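Local coordinates for protein RIF2 (Saccharomyces cerevisiae, PDB 4BJ1) that takes part in transcriptional silencing and in the regulation of telomere length, interacting with RIF1 and with the C-terminus of RAP1, at residues Glu20-Tyr25 against Lys232-Phe238; Ala264-Glu268 against Tyr279-Ala283. All blocks are in the same frame, centred on the assembly; numbering follows the deposited sequence.

Overall arrangement
Both contacts belong to the helical part of this AAA+ fold, their centres about 14 Å apart and on the same side of the chain's centre. Interaction 1, only partly buried, brings the N-terminal helix 10-26 against the end of helix 223-233 and the loop after it, so a segment from the start of the chain is held to the AAA+ lid. Carboxylate and amide bonds to a turning backbone carry it, with apolar side chains alongside. Interaction 2 is buried within the lid, where helices 262-272 and 276-290 meet through aromatic and aliphatic side chains alone. The two touch: Met233 and Tyr25 pack on Phe281, and Ile234 on Phe267, so the two contacts adjoin through apolar packing.

Interaction 1 of 2, residues Glu20-Tyr25 against Lys232-Phe238; sequences ELGTNY and KMIKFTF
Glu20 reaches out from helix 10-26 and grips the loop at Thr237 with both carboxylate oxygens. OE1 accepts a bond from the backbone N-H of Thr237, with N 2.7 Å away and the bond nearly straight (165°); OE2 is met by Thr237 OG1 at 2.8 Å, also on the syn side but tilted well out of the carboxylate plane. An extended chain, with CG anti to the backbone N (chi1 -156°), gives glutamate this reach, while its CB and CG pass the Phe236 ring.

One turn on, the Asn24 amide serves two backbone carbonyls. Its ND2 donates to Met233 O at 2.7 Å, from above that carbonyl plane, and in a longer, more bent bond to Lys235 O at 3.3 Å. Beside the polar bonds Leu21 CD1 packs on Met233 CE at 3.9 Å, and the Met233 sulfur lies at the edge of the Tyr25 ring.

Farther out, Tyr248 stacks on Phe236 and hydrogen-bonds Ile234 O, while the Tyr25 hydroxyl bonds to Thr278. The backbone at the end of helix 223-233 and beyond finds partners in side chains: Glu20 supplies acceptors and Asn24 a donor, so directional bonds as well as apolar packing probably set the path of the loop.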
ATOM      1  N   GLU A  20       1.274   3.445  -3.605  1.00 53.54           N
ATOM      2  CA  GLU A  20       2.697   3.671  -3.378  1.00 52.87           C
ATOM      3  C   GLU A  20       2.973   4.921  -2.598  1.00 62.18           C
ATOM      4  O   GLU A  20       3.838   4.886  -1.735  1.00 63.16           O
ATOM      5  CB  GLU A  20       3.551   3.625  -4.642  1.00 54.43           C
ATOM      6  CG  GLU A  20       4.985   3.276  -4.255  1.00 60.59           C
ATOM      7  CD  GLU A  20       6.030   2.963  -5.305  1.00 75.69           C
ATOM      8  OE1 GLU A  20       5.679   2.939  -6.503  1.00 67.69           O
ATOM      9  OE2 GLU A  20       7.209   2.766  -4.929  1.00 74.68           O
ATOM     10  N   LEU A  21       2.241   6.021  -2.870  1.00 61.09           N
ATOM     11  CA  LEU A  21       2.410   7.281  -2.145  1.00 60.85           C
ATOM     12  C   LEU A  21       2.087   7.006  -0.659  1.00 63.42           C
ATOM     13  O   LEU A  21       2.888   7.365   0.207  1.00 62.15           O
ATOM     14  CB  LEU A  21       1.534   8.382  -2.785  1.00 61.44           C
ATOM     15  CG  LEU A  21       1.716   9.843  -2.325  1.00 66.33           C
ATOM     16  CD1 LEU A  21       3.120  10.398  -2.648  1.00 65.96           C
ATOM     17  CD2 LEU A  21       0.680  10.718  -2.987  1.00 70.53           C
ATOM     18  N   GLY A  22       1.025   6.220  -0.411  1.00 59.57           N
ATOM     19  CA  GLY A  22       0.657   5.767   0.924  1.00 58.76           C
ATOM     20  C   GLY A  22       1.803   5.041   1.603  1.00 63.26           C
ATOM     21  O   GLY A  22       2.264   5.448   2.670  1.00 64.44           O
ATOM     22  N   THR A  23       2.324   4.015   0.941  1.00 59.55           N
ATOM     23  CA  THR A  23       3.478   3.212   1.362  1.00 59.05           C
ATOM     24  C   THR A  23       4.738   4.050   1.598  1.00 66.19           C
ATOM     25  O   THR A  23       5.390   3.879   2.631  1.00 68.98           O
ATOM     26  CB  THR A  23       3.692   2.105   0.332  1.00 52.30           C
ATOM     27  OG1 THR A  23       2.542   1.274   0.374  1.00 60.85           O
ATOM     28  CG2 THR A  23       4.912   1.275   0.597  1.00 33.98           C
ATOM     29  N   ASN A  24       5.073   4.935   0.649  1.00 62.30           N
ATOM     30  CA  ASN A  24       6.223   5.833   0.708  1.00 63.47           C
ATOM     31  C   ASN A  24       6.187   6.694   1.944  1.00 67.15           C
ATOM     32  O   ASN A  24       7.184   6.733   2.640  1.00 68.15           O
ATOM     33  CB  ASN A  24       6.335   6.697  -0.554  1.00 65.73           C
ATOM     34  CG  ASN A  24       6.800   5.948  -1.771  1.00 82.30           C
ATOM     35  OD1 ASN A  24       7.172   4.778  -1.720  1.00 75.10           O
ATOM     36  ND2 ASN A  24       6.783   6.601  -2.902  1.00 79.18           N
ATOM     37  N   TYR A  25       5.044   7.336   2.245  1.00 62.57           N
ATOM     38  CA  TYR A  25       4.844   8.141   3.449  1.00 62.97           C
ATOM     39  C   TYR A  25       5.109   7.307   4.696  1.00 69.47           C
ATOM     40  O   TYR A  25       5.906   7.721   5.541  1.00 72.67           O
ATOM     41  CB  TYR A  25       3.401   8.651   3.489  1.00 63.19           C
ATOM     42  CG  TYR A  25       3.047   9.589   4.627  1.00 63.96           C
ATOM     43  CD1 TYR A  25       3.312  10.953   4.535  1.00 66.62           C
ATOM     44  CD2 TYR A  25       2.282   9.148   5.710  1.00 63.69           C
ATOM     45  CE1 TYR A  25       2.908  11.840   5.533  1.00 67.82           C
ATOM     46  CE2 TYR A  25       1.843  10.032   6.698  1.00 64.81           C
ATOM     47  CZ  TYR A  25       2.172  11.377   6.611  1.00 73.75           C
ATOM     48  OH  TYR A  25       1.771  12.276   7.573  1.00 76.32           O
ATOM     49  N   LYS A 232      11.932  11.283  -2.911  1.00 68.33           N
ATOM     50  CA  LYS A 232      11.741   9.823  -2.956  1.00 66.06           C
ATOM     51  C   LYS A 232      10.274   9.452  -2.814  1.00 68.99           C
ATOM     52  O   LYS A 232       9.793   8.550  -3.514  1.00 68.81           O
ATOM     53  CB  LYS A 232      12.589   9.099  -1.899  1.00 66.89           C
ATOM     54  CG  LYS A 232      14.053   9.030  -2.276  1.00 81.59           C
ATOM     55  CD  LYS A 232      14.868   8.155  -1.351  1.00 96.87           C
ATOM     56  CE  LYS A 232      16.343   8.311  -1.645  1.00116.41           C
ATOM     57  NZ  LYS A 232      17.192   7.636  -0.630  1.00128.09           N
ATOM     58  N   MET A 233       9.560  10.194  -1.941  1.00 64.95           N
ATOM     59  CA  MET A 233       8.149  10.002  -1.639  1.00 63.35           C
ATOM     60  C   MET A 233       7.262  10.065  -2.885  1.00 69.77           C
ATOM     61  O   MET A 233       6.297   9.304  -2.967  1.00 69.83           O
ATOM     62  CB  MET A 233       7.682  11.005  -0.566  1.00 65.07           C
ATOM     63  CG  MET A 233       6.407  10.589   0.138  1.00 67.43           C
ATOM     64  SD  MET A 233       5.803  11.853   1.287  1.00 72.99           S
ATOM     65  CE  MET A 233       4.347  12.216   0.542  1.00 69.67           C
ATOM     66  N   ILE A 234       7.578  10.960  -3.846  1.00 66.58           N
ATOM     67  CA  ILE A 234       6.754  11.124  -5.040  1.00 65.59           C
ATOM     68  C   ILE A 234       7.366  10.407  -6.281  1.00 73.76           C
ATOM     69  O   ILE A 234       6.898  10.590  -7.404  1.00 73.57           O
ATOM     70  CB  ILE A 234       6.412  12.604  -5.271  1.00 68.21           C
ATOM     71  CG1 ILE A 234       7.684  13.447  -5.545  1.00 70.80           C
ATOM     72  CG2 ILE A 234       5.593  13.128  -4.080  1.00 66.00           C
ATOM     73  CD1 ILE A 234       7.447  14.919  -5.974  1.00 78.29           C
ATOM     74  N   LYS A 235       8.377   9.545  -6.061  1.00 72.27           N
ATOM     75  CA  LYS A 235       8.957   8.726  -7.125  1.00 73.11           C
ATOM     76  C   LYS A 235       8.330   7.354  -6.942  1.00 75.28           C
ATOM     77  O   LYS A 235       8.293   6.829  -5.812  1.00 74.38           O
ATOM     78  CB  LYS A 235      10.497   8.630  -7.039  1.00 77.69           C
ATOM     79  CG  LYS A 235      11.262   9.952  -7.180  1.00 97.32           C
ATOM     80  CD  LYS A 235      11.119  10.654  -8.536  1.00109.90           C
ATOM     81  CE  LYS A 235      12.094  11.802  -8.641  1.00128.68           C
ATOM     82  NZ  LYS A 235      13.491  11.338  -8.901  1.00139.60           N
ATOM     83  N   PHE A 236       7.799   6.797  -8.043  1.00 69.59           N
ATOM     84  CA  PHE A 236       7.145   5.502  -7.996  1.00 67.38           C
ATOM     85  C   PHE A 236       7.969   4.410  -8.655  1.00 72.51           C
ATOM     86  O   PHE A 236       8.727   4.669  -9.599  1.00 74.24           O
ATOM     87  CB  PHE A 236       5.730   5.576  -8.567  1.00 67.34           C
ATOM     88  CG  PHE A 236       4.832   6.612  -7.927  1.00 66.25           C
ATOM     89  CD1 PHE A 236       4.789   6.765  -6.542  1.00 67.49           C
ATOM     90  CD2 PHE A 236       3.998   7.411  -8.707  1.00 66.59           C
ATOM     91  CE1 PHE A 236       3.961   7.730  -5.953  1.00 66.66           C
ATOM     92  CE2 PHE A 236       3.166   8.364  -8.121  1.00 67.63           C
ATOM     93  CZ  PHE A 236       3.155   8.518  -6.748  1.00 65.26           C
ATOM     94  N   THR A 237       7.809   3.181  -8.145  1.00 66.84           N
ATOM     95  CA  THR A 237       8.553   2.005  -8.576  1.00 67.85           C
ATOM     96  C   THR A 237       7.718   0.861  -9.155  1.00 70.91           C
ATOM     97  O   THR A 237       8.308  -0.145  -9.591  1.00 74.38           O
ATOM     98  CB  THR A 237       9.427   1.481  -7.434  1.00 68.57           C
ATOM     99  OG1 THR A 237       8.601   0.874  -6.442  1.00 64.03           O
ATOM    100  CG2 THR A 237      10.359   2.540  -6.859  1.00 63.50           C
ATOM    101  N   PHE A 238       6.377   0.991  -9.167  1.00 63.20           N
ATOM    102  CA  PHE A 238       5.506  -0.059  -9.725  1.00 63.35           C
ATOM    103  C   PHE A 238       5.666  -0.116 -11.260  1.00 72.91           C
ATOM    104  O   PHE A 238       6.022   0.908 -11.833  1.00 73.87           O
ATOM    105  CB  PHE A 238       4.041   0.150  -9.315  1.00 61.29           C
ATOM    106  CG  PHE A 238       3.451   1.462  -9.743  1.00 59.80           C
ATOM    107  CD1 PHE A 238       2.874   1.608 -11.003  1.00 62.75           C
ATOM    108  CD2 PHE A 238       3.439   2.551  -8.876  1.00 58.30           C
ATOM    109  CE1 PHE A 238       2.326   2.830 -11.402  1.00 62.61           C
ATOM    110  CE2 PHE A 238       2.839   3.749  -9.249  1.00 60.57           C
ATOM    111  CZ  PHE A 238       2.311   3.894 -10.523  1.00 60.15           C
TER

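Interaction 2 of 2, residues Ala264-Glu268 against Tyr279-Ala283; sequences AIFFE and YLFNA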
ATOM      1  N   ALA A 264       9.618  22.621  -8.128  1.00 82.70           N
ATOM      2  CA  ALA A 264      10.841  23.095  -7.459  1.00 84.53           C
ATOM      3  C   ALA A 264      10.540  24.187  -6.435  1.00 91.25           C
ATOM      4  O   ALA A 264      11.044  24.124  -5.309  1.00 91.89           O
ATOM      5  CB  ALA A 264      11.844  23.590  -8.472  1.00 88.06           C
ATOM      6  N   ILE A 265       9.695  25.169  -6.819  1.00 88.60           N
ATOM      7  CA  ILE A 265       9.257  26.290  -5.972  1.00 89.04           C
ATOM      8  C   ILE A 265       8.461  25.735  -4.779  1.00 90.08           C
ATOM      9  O   ILE A 265       8.638  26.205  -3.653  1.00 91.01           O
ATOM     10  CB  ILE A 265       8.438  27.307  -6.832  1.00 92.54           C
ATOM     11  CG1 ILE A 265       9.364  28.184  -7.688  1.00 95.19           C
ATOM     12  CG2 ILE A 265       7.481  28.155  -6.000  1.00 93.81           C
ATOM     13  CD1 ILE A 265       8.737  28.683  -8.913  1.00 95.17           C
ATOM     14  N   PHE A 266       7.611  24.714  -5.031  1.00 82.86           N
ATOM     15  CA  PHE A 266       6.802  24.076  -4.002  1.00 79.80           C
ATOM     16  C   PHE A 266       7.722  23.475  -2.964  1.00 82.72           C
ATOM     17  O   PHE A 266       7.501  23.680  -1.774  1.00 82.19           O
ATOM     18  CB  PHE A 266       5.875  23.005  -4.609  1.00 78.69           C
ATOM     19  CG  PHE A 266       4.847  22.457  -3.643  1.00 78.43           C
ATOM     20  CD1 PHE A 266       5.133  21.351  -2.846  1.00 78.68           C
ATOM     21  CD2 PHE A 266       3.583  23.034  -3.547  1.00 81.10           C
ATOM     22  CE1 PHE A 266       4.197  20.865  -1.935  1.00 77.97           C
ATOM     23  CE2 PHE A 266       2.631  22.525  -2.652  1.00 82.07           C
ATOM     24  CZ  PHE A 266       2.947  21.443  -1.854  1.00 77.92           C
ATOM     25  N   PHE A 267       8.785  22.782  -3.419  1.00 79.29           N
ATOM     26  CA  PHE A 267       9.767  22.130  -2.558  1.00 78.96           C
ATOM     27  C   PHE A 267      10.575  23.124  -1.733  1.00 86.91           C
ATOM     28  O   PHE A 267      10.912  22.807  -0.589  1.00 87.66           O
ATOM     29  CB  PHE A 267      10.660  21.176  -3.370  1.00 80.58           C
ATOM     30  CG  PHE A 267      10.148  19.748  -3.411  1.00 79.14           C
ATOM     31  CD1 PHE A 267       8.946  19.435  -4.045  1.00 79.77           C
ATOM     32  CD2 PHE A 267      10.858  18.720  -2.796  1.00 79.90           C
ATOM     33  CE1 PHE A 267       8.457  18.128  -4.041  1.00 77.53           C
ATOM     34  CE2 PHE A 267      10.374  17.416  -2.804  1.00 79.23           C
ATOM     35  CZ  PHE A 267       9.178  17.130  -3.427  1.00 75.69           C
ATOM     36  N   GLU A 268      10.846  24.341  -2.277  1.00 85.49           N
ATOM     37  CA  GLU A 268      11.564  25.384  -1.542  1.00 88.75           C
ATOM     38  C   GLU A 268      10.747  25.759  -0.309  1.00 94.23           C
ATOM     39  O   GLU A 268      11.323  25.896   0.768  1.00 97.60           O
ATOM     40  CB  GLU A 268      11.873  26.615  -2.414  1.00 93.31           C
ATOM     41  N   TYR A 279       2.244  17.938   4.348  1.00 67.16           N
ATOM     42  CA  TYR A 279       1.852  18.978   3.388  1.00 67.50           C
ATOM     43  C   TYR A 279       2.012  18.430   1.948  1.00 70.51           C
ATOM     44  O   TYR A 279       1.074  18.533   1.157  1.00 71.11           O
ATOM     45  CB  TYR A 279       2.604  20.311   3.624  1.00 71.16           C
ATOM     46  CG  TYR A 279       1.950  21.509   2.961  1.00 74.49           C
ATOM     47  CD1 TYR A 279       2.168  21.790   1.618  1.00 77.85           C
ATOM     48  CD2 TYR A 279       1.126  22.370   3.679  1.00 76.42           C
ATOM     49  CE1 TYR A 279       1.527  22.855   0.983  1.00 81.70           C
ATOM     50  CE2 TYR A 279       0.515  23.473   3.067  1.00 78.93           C
ATOM     51  CZ  TYR A 279       0.711  23.704   1.709  1.00 87.12           C
ATOM     52  OH  TYR A 279       0.085  24.726   1.026  1.00 85.94           O
ATOM     53  N   LEU A 280       3.134  17.747   1.650  1.00 65.12           N
ATOM     54  CA  LEU A 280       3.359  17.146   0.332  1.00 64.10           C
ATOM     55  C   LEU A 280       2.391  15.982   0.030  1.00 69.09           C
ATOM     56  O   LEU A 280       1.848  15.898  -1.081  1.00 69.82           O
ATOM     57  CB  LEU A 280       4.821  16.704   0.173  1.00 64.08           C
ATOM     58  CG  LEU A 280       5.203  16.062  -1.147  1.00 67.07           C
ATOM     59  CD1 LEU A 280       5.116  17.050  -2.291  1.00 67.22           C
ATOM     60  CD2 LEU A 280       6.554  15.422  -1.051  1.00 70.16           C
ATOM     61  N   PHE A 281       2.182  15.094   1.015  1.00 63.47           N
ATOM     62  CA  PHE A 281       1.276  13.962   0.898  1.00 60.18           C
ATOM     63  C   PHE A 281      -0.140  14.462   0.605  1.00 64.14           C
ATOM     64  O   PHE A 281      -0.754  14.005  -0.355  1.00 64.66           O
ATOM     65  CB  PHE A 281       1.324  13.113   2.182  1.00 60.38           C
ATOM     66  CG  PHE A 281       0.472  11.876   2.143  1.00 59.86           C
ATOM     67  CD1 PHE A 281       0.907  10.732   1.473  1.00 60.96           C
ATOM     68  CD2 PHE A 281      -0.786  11.855   2.748  1.00 60.17           C
ATOM     69  CE1 PHE A 281       0.101   9.595   1.415  1.00 59.63           C
ATOM     70  CE2 PHE A 281      -1.591  10.713   2.687  1.00 60.32           C
ATOM     71  CZ  PHE A 281      -1.140   9.596   2.031  1.00 57.37           C
ATOM     72  N   ASN A 282      -0.630  15.437   1.365  1.00 60.15           N
ATOM     73  CA  ASN A 282      -1.982  15.915   1.128  1.00 60.89           C
ATOM     74  C   ASN A 282      -2.142  16.557  -0.257  1.00 68.26           C
ATOM     75  O   ASN A 282      -3.090  16.230  -0.997  1.00 66.94           O
ATOM     76  CB  ASN A 282      -2.452  16.823   2.257  1.00 55.81           C
ATOM     77  CG  ASN A 282      -2.546  16.131   3.602  1.00 75.18           C
ATOM     78  OD1 ASN A 282      -2.746  14.918   3.704  1.00 68.88           O
ATOM     79  ND2 ASN A 282      -2.402  16.889   4.680  1.00 72.80           N
ATOM     80  N   ALA A 283      -1.179  17.423  -0.624  1.00 66.95           N
ATOM     81  CA  ALA A 283      -1.182  18.124  -1.903  1.00 67.56           C
ATOM     82  C   ALA A 283      -1.141  17.118  -3.052  1.00 70.86           C
ATOM     83  O   ALA A 283      -1.944  17.215  -3.984  1.00 71.38           O
ATOM     84  CB  ALA A 283       0.003  19.079  -1.979  1.00 69.68           C
TER
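Phe266 carries CG opposite the backbone N (chi1 -171°), as Tyr279 does, and these torsions send the two rings into the space between their helices, where Phe266 CZ comes 3.5 Å from Tyr279 CE1. The far end of the phenylalanine ring arrives at the edge of the tyrosine, near its plane. The ring planes are turned 39° apart and the centroids separated by 5.7 Å.

The same ring end also meets the methyl of Ala283, whose CB lies 3.8 Å from Phe266 CZ, one helical turn after Tyr279. A small residue suits this place, its lone methyl leaving room for the large ring to approach the helix. Leu280 CD1 lies in the corner formed by the two phenylalanine rings, 3.9 Å from Phe266 CE1 and equally far from Phe267 CE1. The forked end of leucine suits this corner, since CD1 meets both rings while CD2 reaches Phe267 CZ. Were Phe266 replaced by an alanine, Tyr279, Leu280 and Ala283 would probably lose the ring they share and a gap would be likely to open between the helices.

The axes of 264-268 and 279-283 approach to 12.2 Å, their directions 143° apart, a roughly antiparallel helical hairpin whose spacing is bridged by the large rings. Within the hairpin, Phe269 of helix 262-272 meets the Tyr279 ring edge-to-face; beyond it, Ile307 packs on both Phe266 and Tyr279, and Leu230 of helix 223-233 lies against Phe267 and Leu280, joining a third lid helix to the pair.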